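Local coordinates for protein D-glycero-D-manno-heptose 1-phosphate kinase (PDB 3K85) that probably uses ATP to phosphorylate a sugar, as a GHMP-family kinase named for D-glycero-D-manno-heptose 1-phosphate, at residues K64-L67 against L72-D75; I53-Y58 against G76-I81; K82-R87 against T118-I123; C43-T48 against I128-L133; N105-P108 against G112-T115. All coordinates share one frame; numbering follows the deposited sequence.

How the contacts relate
Contacts 2 and 3 form the buried, wholly aliphatic part of the set; they share helix 79-91, which faces strand 52-57 in the first and helix 115-131 in the second. Contact 4 uses the far end of helix 115-131 against strand 39-47 and sets an isoleucine methyl over an indole, in a partly buried place. Contact 1, partly exposed beside contact 2, brings a tyrosine and an aspartate to Lys-82 of contact 3. Contact 5, closest to the centre of the chain, is a polar loop leading into helix 115-131.

Contact 1 (K64-L67 against L72-D75); sequences KSYL and LEID
Tyr-66, on the second strand of the hairpin formed by strands 52-57 and 62-67, meets Leu-72, Glu-73 and Asp-75 in the loop that carries the chain on to helix 79-91. Its side chain meets the leucine at CB and the two acids at its ring and hydroxyl. At the root, CB of Tyr-66 rests 4.4 Å from CD2 of Leu-72, a loose apolar touch to the buried leucine. Further out, OE2 of Glu-73 approaches CE1 of Tyr-66 to 4.0 Å. The glutamate gets there by folding: its CG sits between the backbone N and the carbonyl carbon (chi1 59°), and a second bend at chi2 turns the carboxylate back toward the ring. Asp-75 arrives from the opposite direction to the tyrosine, its OD2 3.7 Å from Tyr-66 OH, with the carboxylate and ring planes only 18° apart. The loop is shaped by an inverse gamma turn centred on Ile-74, accompanied by a weak bond from Asp-75 N to Glu-73 O. What joins the phenol and the aspartate is Lys-82 of helix 79-91, whose NZ hydrogen-bonds Tyr-66 OH and forms a salt bridge with Asp-75 OD2. The cation thus mediates between two oxygens that do not bond each other; the ammonium probably stabilises the aspartate's negative charge and fixes the phenol oxygen beside it.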
# COMPACT_ATOMS: atom_id res chain seq x y z
N LYS A 64 -4.28 17.16 -37.78
CA LYS A 64 -3.42 17.94 -38.67
C LYS A 64 -2.01 17.42 -38.80
O LYS A 64 -1.49 16.75 -37.91
CB LYS A 64 -3.37 19.40 -38.19
CG LYS A 64 -4.68 20.13 -38.31
CD LYS A 64 -4.57 21.55 -37.78
CE LYS A 64 -5.81 22.36 -38.13
NZ LYS A 64 -7.06 21.71 -37.64
N SER A 65 -1.39 17.74 -39.92
CA SER A 65 -0.02 17.35 -40.21
C SER A 65 0.79 18.64 -40.07
O SER A 65 0.28 19.72 -40.40
CB SER A 65 0.06 16.80 -41.63
OG SER A 65 1.34 16.26 -41.91
N TYR A 66 2.01 18.54 -39.57
CA TYR A 66 2.89 19.71 -39.39
C TYR A 66 4.30 19.35 -39.84
O TYR A 66 4.69 18.18 -39.82
CB TYR A 66 2.95 20.13 -37.92
CG TYR A 66 1.65 20.62 -37.34
CD1 TYR A 66 1.27 21.95 -37.46
CD2 TYR A 66 0.81 19.75 -36.64
CE1 TYR A 66 0.08 22.41 -36.89
CE2 TYR A 66 -0.37 20.20 -36.07
CZ TYR A 66 -0.74 21.53 -36.20
OH TYR A 66 -1.92 21.96 -35.63
N LEU A 67 5.05 20.37 -40.23
CA LEU A 67 6.43 20.16 -40.66
C LEU A 67 7.25 19.86 -39.40
O LEU A 67 7.18 20.59 -38.41
CB LEU A 67 6.94 21.41 -41.36
CG LEU A 67 5.82 22.25 -42.01
CD1 LEU A 67 6.43 23.50 -42.63
CD2 LEU A 67 5.08 21.43 -43.06
N LEU A 72 6.78 23.25 -31.28
CA LEU A 72 5.53 23.45 -32.01
C LEU A 72 4.71 24.54 -31.35
O LEU A 72 4.47 24.51 -30.14
CB LEU A 72 4.70 22.16 -32.08
CG LEU A 72 5.21 21.03 -32.98
CD1 LEU A 72 4.25 19.85 -32.90
CD2 LEU A 72 5.32 21.52 -34.42
N GLU A 73 4.28 25.49 -32.15
CA GLU A 73 3.50 26.62 -31.68
C GLU A 73 2.17 26.20 -31.06
O GLU A 73 1.40 25.45 -31.65
CB GLU A 73 3.26 27.58 -32.85
CG GLU A 73 2.52 26.97 -34.07
CD GLU A 73 3.21 25.73 -34.67
OE1 GLU A 73 4.39 25.81 -35.07
OE2 GLU A 73 2.54 24.67 -34.76
N ILE A 74 1.89 26.69 -29.86
CA ILE A 74 0.64 26.36 -29.22
C ILE A 74 -0.51 27.13 -29.88
O ILE A 74 -0.90 28.20 -29.43
CB ILE A 74 0.70 26.66 -27.68
CG1 ILE A 74 1.56 25.60 -26.98
CG2 ILE A 74 -0.69 26.62 -27.06
CD1 ILE A 74 2.95 25.46 -27.53
N ASP A 75 -1.04 26.57 -30.98
CA ASP A 75 -2.14 27.18 -31.72
C ASP A 75 -3.41 27.22 -30.89
O ASP A 75 -4.18 28.17 -30.94
CB ASP A 75 -2.46 26.39 -32.99
CG ASP A 75 -1.31 26.35 -33.96
OD1 ASP A 75 -0.81 27.43 -34.34
OD2 ASP A 75 -0.91 25.23 -34.35

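Contact 2 (I53-Y58 against G76-I81); sequences IEINAY and GEASLI
Ile-55 of strand 52-57 and Ile-81 of helix 79-91 slide past one another in opposite directions, so that each offers two methyls to the other. CG2 of Ile-55 lies 3.8 Å from CD1 of Ile-81, and CD1 of Ile-55 lies 4.0 Å from CG2 of Ile-81. The same Ile-55 CG2 also reaches CB of Ala-78 at 3.9 Å, while Ala-57 CB closes on Ile-81 CD1 at 4.0 Å. The tip of Ile-81 is therefore received by two residues, one strand repeat apart. Ala-78 is the N-cap of the helix and has a positive phi of 55°, which turns the chain into its first turn with the methyl directed at the strand. In the next shell, Ile-101 and Tyr-66 touch Ile-55, whereas Thr-103 and Ile-123 touch Ile-81. On the other side of the strand, away from the helix, Asn-56 ND2 donates to Tyr-58 OH at 2.9 Å, nearly within its own amide plane. All four touching residues are buried and aliphatic, which implies that shape and exclusion of water, with no directional bond between them, hold the start of the helix on the sheet.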
# COMPACT_ATOMS: atom_id res chain seq x y z
N ILE A 53 5.10 15.39 -38.85
CA ILE A 53 4.59 15.04 -37.53
C ILE A 53 3.08 15.12 -37.64
O ILE A 53 2.49 16.20 -37.67
CB ILE A 53 5.09 16.00 -36.44
CG1 ILE A 53 4.25 15.82 -35.18
CG2 ILE A 53 5.05 17.43 -36.94
CD1 ILE A 53 4.63 16.74 -34.05
N GLU A 54 2.47 13.95 -37.70
CA GLU A 54 1.03 13.83 -37.85
C GLU A 54 0.31 13.61 -36.53
O GLU A 54 0.63 12.69 -35.78
CB GLU A 54 0.74 12.68 -38.81
CG GLU A 54 1.56 12.76 -40.09
CD GLU A 54 1.34 11.58 -41.01
OE1 GLU A 54 0.17 11.36 -41.41
OE2 GLU A 54 2.33 10.88 -41.34
N ILE A 55 -0.68 14.45 -36.27
CA ILE A 55 -1.48 14.38 -35.05
C ILE A 55 -2.95 14.00 -35.29
O ILE A 55 -3.68 14.69 -36.00
CB ILE A 55 -1.42 15.72 -34.30
CG1 ILE A 55 0.01 15.93 -33.78
CG2 ILE A 55 -2.45 15.75 -33.19
CD1 ILE A 55 0.24 17.30 -33.17
N ASN A 56 -3.37 12.89 -34.69
CA ASN A 56 -4.75 12.44 -34.82
C ASN A 56 -5.29 12.25 -33.40
O ASN A 56 -5.30 11.14 -32.87
CB ASN A 56 -4.82 11.14 -35.62
CG ASN A 56 -6.23 10.64 -35.80
OD1 ASN A 56 -7.19 11.38 -35.62
ND2 ASN A 56 -6.37 9.36 -36.16
N ALA A 57 -5.73 13.35 -32.79
CA ALA A 57 -6.24 13.34 -31.43
C ALA A 57 -7.76 13.48 -31.31
O ALA A 57 -8.30 14.58 -31.34
CB ALA A 57 -5.57 14.45 -30.63
N TYR A 58 -8.44 12.35 -31.16
CA TYR A 58 -9.89 12.35 -31.03
C TYR A 58 -10.35 13.14 -29.80
O TYR A 58 -11.49 13.62 -29.75
CB TYR A 58 -10.39 10.90 -30.97
CG TYR A 58 -10.06 10.12 -32.23
CD1 TYR A 58 -10.99 9.99 -33.26
CD2 TYR A 58 -8.80 9.57 -32.41
CE1 TYR A 58 -10.65 9.34 -34.45
CE2 TYR A 58 -8.45 8.93 -33.59
CZ TYR A 58 -9.38 8.82 -34.61
OH TYR A 58 -9.02 8.20 -35.79
N GLY A 76 -3.63 26.15 -30.14
CA GLY A 76 -4.83 26.03 -29.34
C GLY A 76 -5.44 24.72 -29.79
O GLY A 76 -6.57 24.36 -29.46
N GLU A 77 -4.64 23.99 -30.57
CA GLU A 77 -5.05 22.71 -31.11
C GLU A 77 -4.01 21.66 -30.72
O GLU A 77 -2.81 21.82 -30.98
CB GLU A 77 -5.17 22.80 -32.63
CG GLU A 77 -6.06 23.93 -33.09
CD GLU A 77 -6.42 23.83 -34.56
OE1 GLU A 77 -5.49 23.66 -35.40
OE2 GLU A 77 -7.63 23.92 -34.88
N ALA A 78 -4.48 20.58 -30.10
CA ALA A 78 -3.60 19.50 -29.66
C ALA A 78 -2.54 20.11 -28.76
O ALA A 78 -1.35 19.82 -28.89
CB ALA A 78 -2.96 18.82 -30.86
N SER A 79 -2.97 20.97 -27.84
CA SER A 79 -2.05 21.63 -26.92
C SER A 79 -1.29 20.60 -26.09
O SER A 79 -0.05 20.64 -26.01
CB SER A 79 -2.83 22.57 -26.00
OG SER A 79 -3.44 23.63 -26.73
N LEU A 80 -2.03 19.67 -25.49
CA LEU A 80 -1.45 18.62 -24.66
C LEU A 80 -0.31 17.88 -25.35
O LEU A 80 0.76 17.72 -24.77
CB LEU A 80 -2.54 17.64 -24.25
CG LEU A 80 -3.29 17.95 -22.95
CD1 LEU A 80 -3.43 19.42 -22.73
CD2 LEU A 80 -4.64 17.26 -22.99
N ILE A 81 -0.54 17.44 -26.58
CA ILE A 81 0.48 16.74 -27.33
C ILE A 81 1.66 17.67 -27.62
O ILE A 81 2.83 17.29 -27.46
CB ILE A 81 -0.07 16.24 -28.67
CG1 ILE A 81 -1.06 15.10 -28.43
CG2 ILE A 81 1.06 15.82 -29.60
CD1 ILE A 81 -1.65 14.54 -29.70

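Contact 3 (K82-R87 against T118-I123); sequences KGVYNR and TMVVCI
Val-84, on helix 79-91, loses far more surface to this contact than any other residue, to Ile-123 and Val-120 on helix 115-131. The meeting is concentrated on one methyl. Ile-123 CG2 is set against the fork of the valine, 3.7 Å from Val-84 CB, 3.7 Å from Val-84 CG1 and 3.8 Å from Val-84 CG2, so the methyl is nearly equidistant from the three carbons of the isopropyl group. That methyl can reach across because CG1 of Ile-123 takes the position beside its own backbone N (chi1 -62°), leaving CG2 beside the carbonyl carbon and facing the other helix. The two side chains run at a slant to each other. Val-120, one turn earlier, adds a lighter touch from the flank: its CG1 comes within 4.1 Å of Val-84 CG2. Leu-124 and Phe-127 also touch Val-84, and together with Val-120 and Ile-123 they complete the i, i+3, i+4, i+7 diamond into which a single side chain fits. Ile-147 of helix 137-151 meets the same valine, so a third helix joins the cluster. With one residue of one helix received by four of its neighbour, the arrangement has the form of a knobs-into-holes contact, here within the helical layer that packs on the sheet of the GHMP kinase N-terminal domain, an alpha/beta unit related to the ribosomal protein S5 family.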
# COMPACT_ATOMS: atom_id res chain seq x y z
N LYS A 82 1.34 18.88 -28.05
CA LYS A 82 2.37 19.87 -28.35
C LYS A 82 3.17 20.21 -27.09
O LYS A 82 4.40 20.29 -27.12
CB LYS A 82 1.72 21.10 -28.97
CG LYS A 82 1.12 20.82 -30.35
CD LYS A 82 0.29 21.97 -30.88
CE LYS A 82 -0.26 21.65 -32.26
NZ LYS A 82 -1.14 22.74 -32.76
N GLY A 83 2.47 20.41 -25.97
CA GLY A 83 3.15 20.71 -24.73
C GLY A 83 4.15 19.62 -24.34
O GLY A 83 5.32 19.89 -24.03
N VAL A 84 3.70 18.37 -24.38
CA VAL A 84 4.57 17.26 -24.03
C VAL A 84 5.73 17.17 -24.99
O VAL A 84 6.89 17.10 -24.58
CB VAL A 84 3.81 15.92 -24.03
CG1 VAL A 84 4.77 14.79 -23.69
CG2 VAL A 84 2.66 15.98 -23.03
N TYR A 85 5.43 17.15 -26.28
CA TYR A 85 6.47 17.07 -27.29
C TYR A 85 7.52 18.18 -27.13
O TYR A 85 8.72 17.93 -27.24
CB TYR A 85 5.87 17.16 -28.69
CG TYR A 85 6.92 17.22 -29.76
CD1 TYR A 85 7.64 16.08 -30.11
CD2 TYR A 85 7.24 18.42 -30.39
CE1 TYR A 85 8.67 16.14 -31.05
CE2 TYR A 85 8.27 18.49 -31.33
CZ TYR A 85 8.98 17.35 -31.65
OH TYR A 85 10.02 17.40 -32.54
N ASN A 86 7.07 19.41 -26.87
CA ASN A 86 8.01 20.52 -26.72
C ASN A 86 8.91 20.33 -25.50
O ASN A 86 10.15 20.42 -25.59
CB ASN A 86 7.26 21.86 -26.62
CG ASN A 86 6.61 22.26 -27.95
OD1 ASN A 86 7.07 21.88 -29.02
ND2 ASN A 86 5.54 23.04 -27.86
N ARG A 87 8.27 20.07 -24.36
CA ARG A 87 8.95 19.86 -23.09
C ARG A 87 10.01 18.77 -23.19
O ARG A 87 11.11 18.93 -22.67
CB ARG A 87 7.93 19.47 -22.02
CG ARG A 87 8.40 19.69 -20.58
CD ARG A 87 8.39 21.18 -20.23
NE ARG A 87 8.34 21.38 -18.78
CZ ARG A 87 9.34 21.07 -17.97
NH1 ARG A 87 10.45 20.56 -18.48
NH2 ARG A 87 9.21 21.24 -16.66
N THR A 118 -4.61 12.91 -16.90
CA THR A 118 -4.43 11.52 -17.27
C THR A 118 -3.84 11.43 -18.66
O THR A 118 -2.89 10.66 -18.88
CB THR A 118 -5.77 10.76 -17.21
OG1 THR A 118 -6.14 10.57 -15.85
CG2 THR A 118 -5.66 9.42 -17.90
N MSE A 119 -4.36 12.23 -19.59
CA MSE A 119 -3.86 12.21 -20.97
C MSE A 119 -2.41 12.69 -21.09
O MSE A 119 -1.63 12.13 -21.89
CB MSE A 119 -4.76 13.04 -21.89
CG MSE A 119 -4.23 13.14 -23.33
SE MSE A 119 -3.97 11.42 -24.23
CE MSE A 119 -5.85 10.96 -24.40
N VAL A 120 -2.05 13.73 -20.34
CA VAL A 120 -0.68 14.24 -20.36
C VAL A 120 0.26 13.11 -19.88
O VAL A 120 1.30 12.86 -20.48
CB VAL A 120 -0.51 15.47 -19.43
CG1 VAL A 120 0.97 15.82 -19.27
CG2 VAL A 120 -1.26 16.67 -20.00
N VAL A 121 -0.13 12.43 -18.80
CA VAL A 121 0.68 11.33 -18.29
C VAL A 121 0.80 10.25 -19.37
O VAL A 121 1.89 9.78 -19.67
CB VAL A 121 0.04 10.69 -17.02
CG1 VAL A 121 0.85 9.45 -16.57
CG2 VAL A 121 -0.02 11.74 -15.91
N CYS A 122 -0.33 9.88 -19.96
CA CYS A 122 -0.33 8.88 -21.01
C CYS A 122 0.62 9.27 -22.14
O CYS A 122 1.45 8.47 -22.56
CB CYS A 122 -1.76 8.70 -21.57
SG CYS A 122 -1.86 7.45 -22.85
N ILE A 123 0.50 10.50 -22.62
CA ILE A 123 1.38 10.95 -23.70
C ILE A 123 2.83 10.87 -23.25
O ILE A 123 3.70 10.40 -24.00
CB ILE A 123 1.05 12.39 -24.13
CG1 ILE A 123 -0.38 12.44 -24.68
CG2 ILE A 123 2.03 12.86 -25.18
CD1 ILE A 123 -0.86 13.85 -24.98

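Contact 4 (C43-T48 against I128-L133); sequences CTIEET and IEWLSL
Ile-45 and Trp-130 cross at about a right angle, the isoleucine of strand 39-47 standing over a face of the indole at the end of helix 115-131. The group that touches is CG2, 4.2 Å from the centroid of the five-membered ring and 26° off its normal, a CH-pi contact. Its closest ring atom is CD1, with Ile-45 CG2 and Trp-130 CD1 3.9 Å apart. The indole is swung out to the strand because its CG lies opposite the backbone N (chi1 170°). Leu-131 CD2 lies over the rim of the reverse face, 3.4 Å above the ring plane, so the indole has an aliphatic group on each side. CB and CG of Glu-47 lie beside the CZ2-CH2 end of the indole, CB 3.4 Å from Trp-130 CH2; the placing of the carboxylate is doubtful, since the modelled oxygen is too near the ring. Just beyond, Ser-132 adopts a positive phi in a Schellman motif, and Leu-133 N bonds back to Ile-128 O at 3.2 Å. Around this pair, Ile-45 also meets Ala-126 and Phe-127 of the helix and Phe-99 and Ile-101 of strand 99-105, while Val-4 of strand 4-15 packs against Trp-130.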
# COMPACT_ATOMS: atom_id res chain seq x y z
N CYS A 43 -2.70 6.22 -26.23
CA CYS A 43 -1.85 6.95 -27.14
C CYS A 43 -0.91 5.97 -27.81
O CYS A 43 -0.41 5.05 -27.17
CB CYS A 43 -1.04 8.01 -26.38
SG CYS A 43 0.32 8.75 -27.34
N THR A 44 -0.72 6.12 -29.11
CA THR A 44 0.23 5.26 -29.79
C THR A 44 1.10 6.18 -30.61
O THR A 44 0.62 7.15 -31.19
CB THR A 44 -0.43 4.19 -30.68
OG1 THR A 44 0.27 4.12 -31.93
CG2 THR A 44 -1.90 4.48 -30.89
N ILE A 45 2.40 5.91 -30.58
CA ILE A 45 3.36 6.71 -31.31
C ILE A 45 4.22 5.79 -32.17
O ILE A 45 4.78 4.81 -31.70
CB ILE A 45 4.27 7.51 -30.33
CG1 ILE A 45 3.43 8.53 -29.56
CG2 ILE A 45 5.37 8.24 -31.10
CD1 ILE A 45 4.22 9.37 -28.58
N GLU A 46 4.29 6.12 -33.45
CA GLU A 46 5.08 5.33 -34.38
C GLU A 46 6.03 6.26 -35.12
O GLU A 46 5.60 7.24 -35.73
CB GLU A 46 4.17 4.57 -35.35
CG GLU A 46 3.00 5.37 -35.89
CD GLU A 46 2.01 4.51 -36.68
OE1 GLU A 46 2.42 3.87 -37.67
OE2 GLU A 46 0.81 4.48 -36.29
N GLU A 47 7.32 5.96 -35.04
CA GLU A 47 8.31 6.79 -35.70
C GLU A 47 8.23 6.64 -37.21
O GLU A 47 7.86 5.59 -37.73
CB GLU A 47 9.72 6.44 -35.24
CG GLU A 47 10.76 7.37 -35.85
CD GLU A 47 12.17 6.82 -35.80
OE1 GLU A 47 12.76 6.78 -34.70
OE2 GLU A 47 12.69 6.42 -36.87
N THR A 48 8.58 7.72 -37.91
CA THR A 48 8.56 7.73 -39.36
C THR A 48 9.72 8.56 -39.89
O THR A 48 10.26 9.41 -39.18
CB THR A 48 7.25 8.32 -39.91
OG1 THR A 48 7.31 8.36 -41.34
CG2 THR A 48 7.03 9.73 -39.39
N ILE A 128 8.27 8.40 -23.07
CA ILE A 128 9.26 7.73 -22.23
C ILE A 128 9.59 6.35 -22.81
O ILE A 128 10.76 5.98 -22.96
CB ILE A 128 8.74 7.55 -20.79
CG1 ILE A 128 8.50 8.93 -20.16
CG2 ILE A 128 9.73 6.72 -19.97
CD1 ILE A 128 7.78 8.90 -18.82
N GLU A 129 8.55 5.58 -23.13
CA GLU A 129 8.71 4.25 -23.72
C GLU A 129 9.46 4.39 -25.05
O GLU A 129 10.42 3.67 -25.34
CB GLU A 129 7.33 3.64 -23.97
CG GLU A 129 7.34 2.20 -24.43
CD GLU A 129 8.01 1.28 -23.43
OE1 GLU A 129 7.73 1.42 -22.22
OE2 GLU A 129 8.79 0.41 -23.87
N TRP A 130 8.99 5.33 -25.85
CA TRP A 130 9.54 5.66 -27.16
C TRP A 130 11.05 6.00 -27.08
O TRP A 130 11.88 5.33 -27.70
CB TRP A 130 8.71 6.84 -27.70
CG TRP A 130 9.13 7.59 -28.96
CD1 TRP A 130 8.74 8.87 -29.31
CD2 TRP A 130 9.95 7.13 -30.03
NE1 TRP A 130 9.27 9.22 -30.52
CE2 TRP A 130 10.02 8.17 -30.98
CE3 TRP A 130 10.64 5.94 -30.27
CZ2 TRP A 130 10.75 8.05 -32.17
CZ3 TRP A 130 11.37 5.82 -31.45
CH2 TRP A 130 11.42 6.87 -32.38
N LEU A 131 11.40 7.01 -26.28
CA LEU A 131 12.79 7.44 -26.20
C LEU A 131 13.61 6.95 -24.99
O LEU A 131 14.61 7.57 -24.63
CB LEU A 131 12.83 8.97 -26.25
CG LEU A 131 11.84 9.59 -27.26
CD1 LEU A 131 11.65 11.06 -26.97
CD2 LEU A 131 12.33 9.37 -28.67
N SER A 132 13.20 5.84 -24.37
CA SER A 132 13.90 5.30 -23.21
C SER A 132 14.35 6.39 -22.24
O SER A 132 15.51 6.41 -21.81
CB SER A 132 15.11 4.48 -23.64
OG SER A 132 14.73 3.39 -24.47
N LEU A 133 13.44 7.30 -21.91
CA LEU A 133 13.74 8.40 -21.01
C LEU A 133 13.84 7.96 -19.55
O LEU A 133 13.08 7.11 -19.09
CB LEU A 133 12.65 9.48 -21.13
CG LEU A 133 12.39 10.01 -22.54
CD1 LEU A 133 11.19 10.92 -22.51
CD2 LEU A 133 13.61 10.74 -23.06

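Contact 5 (N105-P108 against G112-T115); sequences NDAP and GLGT
The carbonyl oxygen of Pro-108 is gripped by two hydroxyls, Thr-115 OG1 across the contact and Ser-111 OG from the intervening turn. Thr-115 OG1 donates to Pro-108 O over 3.1 Å, approaching with a C=O...donor angle of 154° and tilted from the carbonyl plane. Its methyl branch turns the other way: CG2, placed beside the carbonyl carbon of Thr-115, presses on the amide of Asn-105 at 3.2 Å from ND2. The asparagine spends its other amide atom locally. OD1 of Asn-105 takes the N-H of Ala-107 at 2.9 Å on an in-plane lone pair, closing an Asx turn at the end of strand 99-105, and this fixes the rotation of the amide under the threonine methyl. ND2 is left buried with no hydrogen-bond partner in the model. Between the polar ends, Ala-107 CB lies 3.8 Å from Thr-115 OG1 and 4.2 Å from Leu-113 CD1, and Leu-10 packs against both the alanine and the leucine. Gly-112, with a phi of 114°, and Gly-114, the N-cap of helix 115-131, give the chain its sharp bends. The sequence from Pro-108 to Thr-118 matches the glycine-rich signature of GHMP kinases, which in relatives wraps the phosphates of ATP, and this loop probably does the same. The chemistry implies a loop braced from within: one threonine uses its hydroxyl to tie the proline carbonyl and its methyl to bear on the Asx turn, linking both ends of the loop at the N-terminal end of helix 115-131.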
# COMPACT_ATOMS: atom_id res chain seq x y z
N ASN A 105 -9.57 9.44 -25.52
CA ASN A 105 -9.91 9.28 -24.11
C ASN A 105 -11.29 8.63 -23.98
O ASN A 105 -12.08 8.67 -24.91
CB ASN A 105 -9.91 10.67 -23.46
CG ASN A 105 -9.68 10.62 -21.96
OD1 ASN A 105 -10.56 10.21 -21.19
ND2 ASN A 105 -8.49 11.05 -21.52
N ASP A 106 -11.56 8.02 -22.82
CA ASP A 106 -12.86 7.39 -22.58
C ASP A 106 -13.80 8.34 -21.85
O ASP A 106 -14.92 7.97 -21.50
CB ASP A 106 -12.72 6.10 -21.75
CG ASP A 106 -12.09 4.96 -22.53
OD1 ASP A 106 -12.31 4.88 -23.75
OD2 ASP A 106 -11.39 4.13 -21.90
N ALA A 107 -13.33 9.56 -21.60
CA ALA A 107 -14.14 10.56 -20.91
C ALA A 107 -13.94 11.96 -21.49
O ALA A 107 -12.81 12.37 -21.80
CB ALA A 107 -13.82 10.55 -19.43
N PRO A 108 -15.04 12.73 -21.64
CA PRO A 108 -15.05 14.10 -22.17
C PRO A 108 -14.23 15.16 -21.41
O PRO A 108 -13.65 14.88 -20.36
CB PRO A 108 -16.55 14.43 -22.23
CG PRO A 108 -17.12 13.61 -21.10
CD PRO A 108 -16.41 12.30 -21.27
N GLY A 112 -14.62 15.32 -14.70
CA GLY A 112 -14.30 15.49 -13.30
C GLY A 112 -13.58 14.25 -12.82
O GLY A 112 -13.68 13.86 -11.65
N LEU A 113 -12.85 13.63 -13.74
CA LEU A 113 -12.10 12.42 -13.47
C LEU A 113 -10.63 12.63 -13.77
O LEU A 113 -9.86 11.68 -13.83
CB LEU A 113 -12.62 11.28 -14.34
CG LEU A 113 -14.10 10.94 -14.20
CD1 LEU A 113 -14.53 10.05 -15.34
CD2 LEU A 113 -14.33 10.25 -12.86
N GLY A 114 -10.25 13.89 -13.98
CA GLY A 114 -8.88 14.24 -14.29
C GLY A 114 -8.45 13.87 -15.71
O GLY A 114 -7.28 13.53 -15.93
N THR A 115 -9.37 13.97 -16.66
CA THR A 115 -9.10 13.62 -18.06
C THR A 115 -7.81 14.19 -18.61
O THR A 115 -6.97 13.45 -19.14
CB THR A 115 -10.22 14.09 -19.00
OG1 THR A 115 -11.44 13.43 -18.66
CG2 THR A 115 -9.86 13.77 -20.44